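Local atomic coordinates of calreticulin, putative (Trypanosoma cruzi, PDB entry 5HCF), a protein that probably acts as a lectin-like chaperone, its globular domain with a legume lectin fold binding both carbohydrate and peptide. Residues Ala57-Leu69 against Ser199-Val211. Residues are numbered along the deposited sequence; the frame is centred on the assembly and turned at random.
Sequences AFPTPINNEKKSL and SELHKVPEPLTHV
Asn64 reaches across to the loop 202-204 and uses both ends of its amide as a backbone strand would. Its OD1 takes the N-H of Val204 at 3.1 Å, in the amide plane on a lone pair and almost straight (177°), while ND2 donates an N-H hydrogen bond to His202 O at 2.9 Å, approaching well above that carbonyl's plane. Asparagine suits the place because one short, flat group carries both donor and acceptor; chi1 of 59°, with CG between the backbone N and the carbonyl carbon, turns it to the loop. In one of its two conformers the His202 ring stands nearly perpendicular to this amide (82°), its edge turned to Asn64 O and Lys66 N. A water joins Asn64 ND2 to Lys67 O in the type II turn Asn64-Lys67 and, in that conformer, to His202 ND1. Val204 adds an apolar flank, its CG2 close to Asn64 OD1.

Farther along, strand 50-62 pairs antiparallel with strand 208-217. Ile62 and Leu208 exchange two backbone bonds, Ile62 N to Leu208 O at 2.9 Å and Leu208 N to Ile62 O at 3.0 Å. Past the corner at Pro59 and Thr60, Phe58 N reaches Thr209 O at 3.0 Å. The flat Phe58 ring offers two broad faces: Ile62 CD1 sits over the centre of one, 3.6 Å above its plane, and His210 CA lies off-centre over the other. Val211 meets the ring at CE1, and strand 223-230 of the second sheet adds Ile229 against Phe58 and Ile62; beta-branched Ile62 and Val211 suit extended strands and fill the interior. Thr209 and His210 form a classic beta bulge opposite Leu91.

A flat aromatic ring and branched aliphatic side chains thus pack between the sheets of the lectin-like sandwich, whereas beyond the paired strands an asparagine amide and a bridging water supply polar links between the two loops.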
ATOM      1  N   ALA A  57      14.163  -2.678   6.119  1.00 42.72           N
ATOM      2  CA  ALA A  57      14.610  -1.298   6.225  1.00 43.41           C
ATOM      3  C   ALA A  57      15.065  -0.767   4.876  1.00 46.18           C
ATOM      4  O   ALA A  57      15.720  -1.478   4.108  1.00 48.63           O
ATOM      5  CB  ALA A  57      15.730  -1.180   7.248  1.00 43.63           C
ATOM      6  N   PHE A  58      14.696   0.478   4.583  1.00 45.04           N
ATOM      7  CA  PHE A  58      15.212   1.159   3.406  1.00 48.00           C
ATOM      8  C   PHE A  58      16.723   1.301   3.557  1.00 52.71           C
ATOM      9  O   PHE A  58      17.209   1.635   4.639  1.00 53.78           O
ATOM     10  CB  PHE A  58      14.563   2.535   3.237  1.00 47.57           C
ATOM     11  CG  PHE A  58      13.062   2.503   3.164  1.00 46.67           C
ATOM     12  CD1 PHE A  58      12.410   1.654   2.282  1.00 45.99           C
ATOM     13  CD2 PHE A  58      12.298   3.332   3.975  1.00 45.57           C
ATOM     14  CE1 PHE A  58      11.025   1.629   2.214  1.00 44.07           C
ATOM     15  CE2 PHE A  58      10.915   3.312   3.910  1.00 42.54           C
ATOM     16  CZ  PHE A  58      10.277   2.459   3.029  1.00 42.00           C
ATOM     17  N   PRO A  59      17.472   1.064   2.470  1.00 55.93           N
ATOM     18  CA  PRO A  59      18.934   1.199   2.527  1.00 59.62           C
ATOM     19  C   PRO A  59      19.324   2.612   2.943  1.00 61.29           C
ATOM     20  O   PRO A  59      20.278   2.808   3.695  1.00 62.62           O
ATOM     21  CB  PRO A  59      19.385   0.891   1.092  1.00 60.65           C
ATOM     22  CG  PRO A  59      18.208   0.248   0.425  1.00 58.73           C
ATOM     23  CD  PRO A  59      16.988   0.763   1.113  1.00 55.83           C
ATOM     24  N   THR A  60      18.567   3.585   2.450  1.00 61.08           N
ATOM     25  CA  THR A  60      18.701   4.969   2.879  1.00 61.47           C
ATOM     26  C   THR A  60      17.329   5.507   3.265  1.00 58.02           C
ATOM     27  O   THR A  60      16.346   5.252   2.565  1.00 57.08           O
ATOM     28  CB  THR A  60      19.316   5.854   1.775  1.00 63.69           C
ATOM     29  OG1 THR A  60      20.486   5.219   1.245  1.00 67.29           O
ATOM     30  CG2 THR A  60      19.693   7.219   2.331  1.00 64.93           C
ATOM     31  N   PRO A  61      17.252   6.245   4.384  1.00 55.65           N
ATOM     32  CA  PRO A  61      15.974   6.807   4.828  1.00 51.68           C
ATOM     33  C   PRO A  61      15.384   7.715   3.760  1.00 49.60           C
ATOM     34  O   PRO A  61      16.134   8.332   3.002  1.00 49.78           O
ATOM     35  CB  PRO A  61      16.350   7.597   6.083  1.00 53.42           C
ATOM     36  CG  PRO A  61      17.616   6.971   6.557  1.00 54.81           C
ATOM     37  CD  PRO A  61      18.345   6.549   5.322  1.00 56.22           C
ATOM     38  N   ILE A  62      14.057   7.792   3.704  1.00 46.90           N
ATOM     39  CA  ILE A  62      13.378   8.472   2.608  1.00 46.18           C
ATOM     40  C   ILE A  62      12.651   9.734   3.061  1.00 46.33           C
ATOM     41  O   ILE A  62      11.847   9.702   3.990  1.00 45.44           O
ATOM     42  CB  ILE A  62      12.362   7.530   1.915  1.00 44.91           C
ATOM     43  CG1 ILE A  62      13.087   6.334   1.295  1.00 46.08           C
ATOM     44  CG2 ILE A  62      11.566   8.272   0.857  1.00 44.09           C
ATOM     45  CD1 ILE A  62      12.157   5.241   0.809  1.00 44.61           C
ATOM     46  N   ASN A  63      12.948  10.848   2.403  0.56 48.21           N
ATOM     47  CA  ASN A  63      12.252  12.099   2.673  0.56 48.26           C
ATOM     48  C   ASN A  63      11.575  12.623   1.414  0.56 47.94           C
ATOM     49  O   ASN A  63      11.823  12.128   0.315  0.56 48.37           O
ATOM     50  CB  ASN A  63      13.216  13.146   3.231  0.56 50.68           C
ATOM     51  CG  ASN A  63      12.599  13.971   4.346  0.56 50.33           C
ATOM     52  OD1 ASN A  63      11.497  14.505   4.206  0.56 48.20           O
ATOM     53  ND2 ASN A  63      13.311  14.081   5.463  0.56 51.55           N
ATOM     54  N   ASN A  64      10.724  13.628   1.579  1.00 47.42           N
ATOM     55  CA  ASN A  64      10.036  14.236   0.448  1.00 46.77           C
ATOM     56  C   ASN A  64       9.842  15.742   0.624  1.00 50.45           C
ATOM     57  O   ASN A  64       8.775  16.273   0.334  1.00 50.58           O
ATOM     58  CB  ASN A  64       8.685  13.552   0.210  1.00 41.76           C
ATOM     59  CG  ASN A  64       7.768  13.636   1.413  1.00 40.25           C
ATOM     60  OD1 ASN A  64       8.226  13.614   2.557  1.00 42.16           O
ATOM     61  ND2 ASN A  64       6.466  13.746   1.163  1.00 37.03           N
ATOM     62  N   GLU A  65      10.877  16.432   1.093  1.00 53.59           N
ATOM     63  CA  GLU A  65      10.794  17.881   1.256  1.00 54.24           C
ATOM     64  C   GLU A  65      10.736  18.574  -0.106  1.00 54.09           C
ATOM     65  O   GLU A  65      11.660  18.441  -0.912  1.00 54.37           O
ATOM     66  CB  GLU A  65      11.980  18.408   2.059  1.00 57.13           C
ATOM     67  CG  GLU A  65      11.738  19.784   2.641  1.00 58.75           C
ATOM     68  CD  GLU A  65      12.914  20.293   3.434  1.00 63.21           C
ATOM     69  OE1 GLU A  65      13.097  21.529   3.489  1.00 67.44           O
ATOM     70  OE2 GLU A  65      13.651  19.461   4.005  1.00 62.91           O
ATOM     71  N   LYS A  66       9.644  19.296  -0.357  1.00 54.03           N
ATOM     72  CA  LYS A  66       9.455  20.020  -1.615  1.00 55.90           C
ATOM     73  C   LYS A  66       9.655  19.135  -2.841  1.00 56.09           C
ATOM     74  O   LYS A  66      10.117  19.592  -3.886  1.00 57.81           O
ATOM     75  CB  LYS A  66      10.345  21.260  -1.672  1.00 59.16           C
ATOM     76  CG  LYS A  66       9.895  22.392  -0.744  1.00 61.85           C
ATOM     77  CD  LYS A  66      10.742  23.650  -0.987  1.00 67.35           C
ATOM     78  CE  LYS A  66      10.215  24.819  -0.155  1.00 69.11           C
ATOM     79  NZ  LYS A  66       8.861  25.258  -0.682  1.00 68.38           N
ATOM     80  N   LYS A  67       9.292  17.864  -2.693  1.00 53.47           N
ATOM     81  CA  LYS A  67       9.521  16.851  -3.715  1.00 52.45           C
ATOM     82  C   LYS A  67       8.369  15.852  -3.695  1.00 47.65           C
ATOM     83  O   LYS A  67       7.656  15.727  -2.695  1.00 45.58           O
ATOM     84  CB  LYS A  67      10.852  16.130  -3.498  1.00 55.14           C
ATOM     85  CG  LYS A  67      12.067  17.021  -3.631  1.00 62.39           C
ATOM     86  CD  LYS A  67      13.322  16.305  -3.159  1.00 67.46           C
ATOM     87  CE  LYS A  67      13.643  15.111  -4.049  1.00 70.18           C
ATOM     88  NZ  LYS A  67      13.899  15.532  -5.458  1.00 74.08           N
ATOM     89  N   SER A  68       8.157  15.178  -4.818  1.00 46.68           N
ATOM     90  CA  SER A  68       7.117  14.162  -4.904  1.00 44.50           C
ATOM     91  C   SER A  68       7.515  12.888  -4.169  1.00 44.81           C
ATOM     92  O   SER A  68       8.702  12.609  -3.962  1.00 46.09           O
ATOM     93  CB  SER A  68       6.794  13.842  -6.364  1.00 43.38           C
ATOM     94  OG  SER A  68       5.966  14.845  -6.938  1.00 44.94           O
ATOM     95  N   LEU A  69       6.508  12.117  -3.783  1.00 41.76           N
ATOM     96  CA  LEU A  69       6.733  10.794  -3.238  1.00 40.84           C
ATOM     97  C   LEU A  69       5.722   9.849  -3.859  1.00 41.35           C
ATOM     98  O   LEU A  69       4.517  10.083  -3.783  1.00 43.01           O
ATOM     99  CB  LEU A  69       6.621  10.792  -1.709  1.00 38.58           C
ATOM    100  CG  LEU A  69       6.887   9.440  -1.038  1.00 36.80           C
ATOM    101  CD1 LEU A  69       8.349   9.062  -1.177  1.00 37.80           C
ATOM    102  CD2 LEU A  69       6.485   9.464   0.424  1.00 33.58           C
ATOM    103  N   SER A 199       1.378  24.036   4.593  1.00 38.83           N
ATOM    104  CA  SER A 199       1.863  23.799   3.245  1.00 38.31           C
ATOM    105  C   SER A 199       2.646  22.494   3.165  1.00 38.97           C
ATOM    106  O   SER A 199       3.080  22.095   2.087  1.00 40.14           O
ATOM    107  CB  SER A 199       2.741  24.961   2.783  1.00 38.62           C
ATOM    108  OG  SER A 199       3.906  25.060   3.583  1.00 38.69           O
ATOM    109  N   GLU A 200       2.813  21.826   4.304  1.00 39.25           N
ATOM    110  CA  GLU A 200       3.597  20.595   4.363  1.00 39.26           C
ATOM    111  C   GLU A 200       2.771  19.379   4.782  1.00 38.82           C
ATOM    112  O   GLU A 200       3.286  18.472   5.435  1.00 39.99           O
ATOM    113  CB  GLU A 200       4.785  20.759   5.323  1.00 40.34           C
ATOM    114  CG  GLU A 200       5.749  21.880   4.957  1.00 42.52           C
ATOM    115  CD  GLU A 200       6.971  21.930   5.866  1.00 44.74           C
ATOM    116  OE1 GLU A 200       6.826  21.662   7.081  1.00 46.62           O
ATOM    117  OE2 GLU A 200       8.076  22.233   5.361  1.00 43.12           O
ATOM    118  N   LEU A 201       1.496  19.361   4.409  1.00 37.60           N
ATOM    119  CA  LEU A 201       0.661  18.184   4.621  1.00 33.52           C
ATOM    120  C   LEU A 201       1.295  16.958   3.986  1.00 31.95           C
ATOM    121  O   LEU A 201       1.338  15.881   4.581  1.00 28.37           O
ATOM    122  CB  LEU A 201      -0.739  18.400   4.045  1.00 32.29           C
ATOM    123  CG  LEU A 201      -1.623  19.448   4.721  1.00 35.05           C
ATOM    124  CD1 LEU A 201      -2.945  19.575   3.982  1.00 34.53           C
ATOM    125  CD2 LEU A 201      -1.848  19.107   6.194  1.00 35.14           C
ATOM    126  N   HIS A 202       1.783  17.133   2.764  0.88 34.36           N
ATOM    127  CA  HIS A 202       2.388  16.045   1.997  0.88 35.86           C
ATOM    128  C   HIS A 202       3.648  15.482   2.647  0.88 38.31           C
ATOM    129  O   HIS A 202       3.984  14.316   2.452  0.88 38.17           O
ATOM    130  CB  HIS A 202       2.730  16.530   0.590  0.88 36.27           C
ATOM    131  CG  HIS A 202       4.016  17.292   0.518  0.88 37.93           C
ATOM    132  ND1 HIS A 202       5.229  16.685   0.275  0.88 38.27           N
ATOM    133  CD2 HIS A 202       4.283  18.610   0.684  0.88 38.80           C
ATOM    134  CE1 HIS A 202       6.185  17.596   0.278  0.88 39.17           C
ATOM    135  NE2 HIS A 202       5.637  18.771   0.524  0.88 39.93           N
ATOM    136  N   LYS A 203       4.339  16.316   3.419  1.00 40.72           N
ATOM    137  CA  LYS A 203       5.651  15.963   3.950  1.00 41.03           C
ATOM    138  C   LYS A 203       5.609  14.995   5.118  1.00 38.20           C
ATOM    139  O   LYS A 203       4.798  15.126   6.032  1.00 35.94           O
ATOM    140  CB  LYS A 203       6.391  17.238   4.363  1.00 43.97           C
ATOM    141  CG  LYS A 203       7.861  17.057   4.683  1.00 45.43           C
ATOM    142  CD  LYS A 203       8.423  18.354   5.251  1.00 46.53           C
ATOM    143  CE  LYS A 203       7.988  18.553   6.704  1.00 46.90           C
ATOM    144  NZ  LYS A 203       8.843  17.900   7.729  1.00 47.06           N
ATOM    145  N   VAL A 204       6.501  14.015   5.077  1.00 39.29           N
ATOM    146  CA  VAL A 204       6.655  13.091   6.183  1.00 41.60           C
ATOM    147  C   VAL A 204       7.178  13.846   7.395  1.00 46.06           C
ATOM    148  O   VAL A 204       8.130  14.619   7.281  1.00 47.83           O
ATOM    149  CB  VAL A 204       7.610  11.935   5.821  1.00 41.19           C
ATOM    150  CG1 VAL A 204       7.025  11.098   4.689  1.00 42.52           C
ATOM    151  CG2 VAL A 204       8.983  12.470   5.442  1.00 38.73           C
ATOM    152  N   PRO A 205       6.542  13.645   8.560  1.00 47.92           N
ATOM    153  CA  PRO A 205       6.963  14.350   9.775  1.00 50.15           C
ATOM    154  C   PRO A 205       8.380  13.950  10.169  1.00 53.23           C
ATOM    155  O   PRO A 205       9.220  14.813  10.413  1.00 55.75           O
ATOM    156  CB  PRO A 205       5.942  13.899  10.823  1.00 49.02           C
ATOM    157  CG  PRO A 205       5.428  12.603  10.324  1.00 48.35           C
ATOM    158  CD  PRO A 205       5.471  12.670   8.822  1.00 47.21           C
ATOM    159  N   GLU A 206       8.634  12.648  10.221  1.00 54.04           N
ATOM    160  CA  GLU A 206       9.985  12.136  10.393  1.00 57.28           C
ATOM    161  C   GLU A 206      10.376  11.375   9.135  1.00 55.76           C
ATOM    162  O   GLU A 206       9.510  10.981   8.361  1.00 56.27           O
ATOM    163  CB  GLU A 206      10.096  11.244  11.633  1.00 60.70           C
ATOM    164  CG  GLU A 206       9.822  11.962  12.948  1.00 65.94           C
ATOM    165  CD  GLU A 206      10.632  13.248  13.092  1.00 71.70           C
ATOM    166  OE1 GLU A 206      11.741  13.333  12.518  1.00 73.15           O
ATOM    167  OE2 GLU A 206      10.154  14.177  13.780  1.00 73.87           O
ATOM    168  N   PRO A 207      11.685  11.189   8.914  1.00 53.77           N
ATOM    169  CA  PRO A 207      12.113  10.401   7.751  1.00 51.57           C
ATOM    170  C   PRO A 207      11.582   8.969   7.802  1.00 47.23           C
ATOM    171  O   PRO A 207      11.445   8.397   8.885  1.00 45.82           O
ATOM    172  CB  PRO A 207      13.641  10.431   7.846  1.00 53.38           C
ATOM    173  CG  PRO A 207      13.932  10.702   9.283  1.00 53.59           C
ATOM    174  CD  PRO A 207      12.812  11.556   9.791  1.00 52.92           C
ATOM    175  N   LEU A 208      11.294   8.402   6.636  1.00 45.10           N
ATOM    176  CA  LEU A 208      10.737   7.058   6.558  1.00 42.87           C
ATOM    177  C   LEU A 208      11.860   6.037   6.538  1.00 43.48           C
ATOM    178  O   LEU A 208      12.838   6.199   5.815  1.00 46.20           O
ATOM    179  CB  LEU A 208       9.859   6.897   5.316  1.00 40.68           C
ATOM    180  CG  LEU A 208       8.636   7.806   5.221  1.00 40.20           C
ATOM    181  CD1 LEU A 208       7.868   7.553   3.926  1.00 39.34           C
ATOM    182  CD2 LEU A 208       7.743   7.615   6.428  1.00 39.61           C
ATOM    183  N   THR A 209      11.707   4.965   7.305  1.00 42.94           N
ATOM    184  CA  THR A 209      12.834   4.083   7.564  1.00 44.08           C
ATOM    185  C   THR A 209      12.538   2.608   7.263  1.00 44.86           C
ATOM    186  O   THR A 209      13.452   1.839   6.973  1.00 48.63           O
ATOM    187  CB  THR A 209      13.289   4.220   9.023  1.00 46.78           C
ATOM    188  OG1 THR A 209      14.601   3.672   9.173  1.00 54.05           O
ATOM    189  CG2 THR A 209      12.329   3.498   9.947  1.00 43.79           C
ATOM    190  N   HIS A 210      11.272   2.210   7.333  1.00 41.78           N
ATOM    191  CA  HIS A 210      10.895   0.829   7.038  1.00 41.36           C
ATOM    192  C   HIS A 210       9.648   0.729   6.169  1.00 39.71           C
ATOM    193  O   HIS A 210       8.802   1.623   6.168  1.00 37.96           O
ATOM    194  CB  HIS A 210      10.650   0.042   8.329  1.00 42.20           C
ATOM    195  CG  HIS A 210      11.873  -0.154   9.172  1.00 43.32           C
ATOM    196  ND1 HIS A 210      12.104   0.565  10.321  1.00 43.76           N
ATOM    197  CD2 HIS A 210      12.913  -1.012   9.042  1.00 43.35           C
ATOM    198  CE1 HIS A 210      13.246   0.170  10.861  1.00 44.05           C
ATOM    199  NE2 HIS A 210      13.755  -0.781  10.105  1.00 44.69           N
ATOM    200  N   VAL A 211       9.544  -0.370   5.427  1.00 39.80           N
ATOM    201  CA  VAL A 211       8.271  -0.795   4.865  1.00 38.34           C
ATOM    202  C   VAL A 211       7.860  -2.064   5.599  1.00 40.17           C
ATOM    203  O   VAL A 211       8.691  -2.935   5.858  1.00 44.18           O
ATOM    204  CB  VAL A 211       8.347  -1.049   3.347  1.00 36.16           C
ATOM    205  CG1 VAL A 211       9.313  -2.179   3.043  1.00 36.00           C
ATOM    206  CG2 VAL A 211       6.973  -1.374   2.800  1.00 33.97           C
TER
HETATM  207  O   HOH W   1       5.727  14.541  -1.485  1.00 32.88           O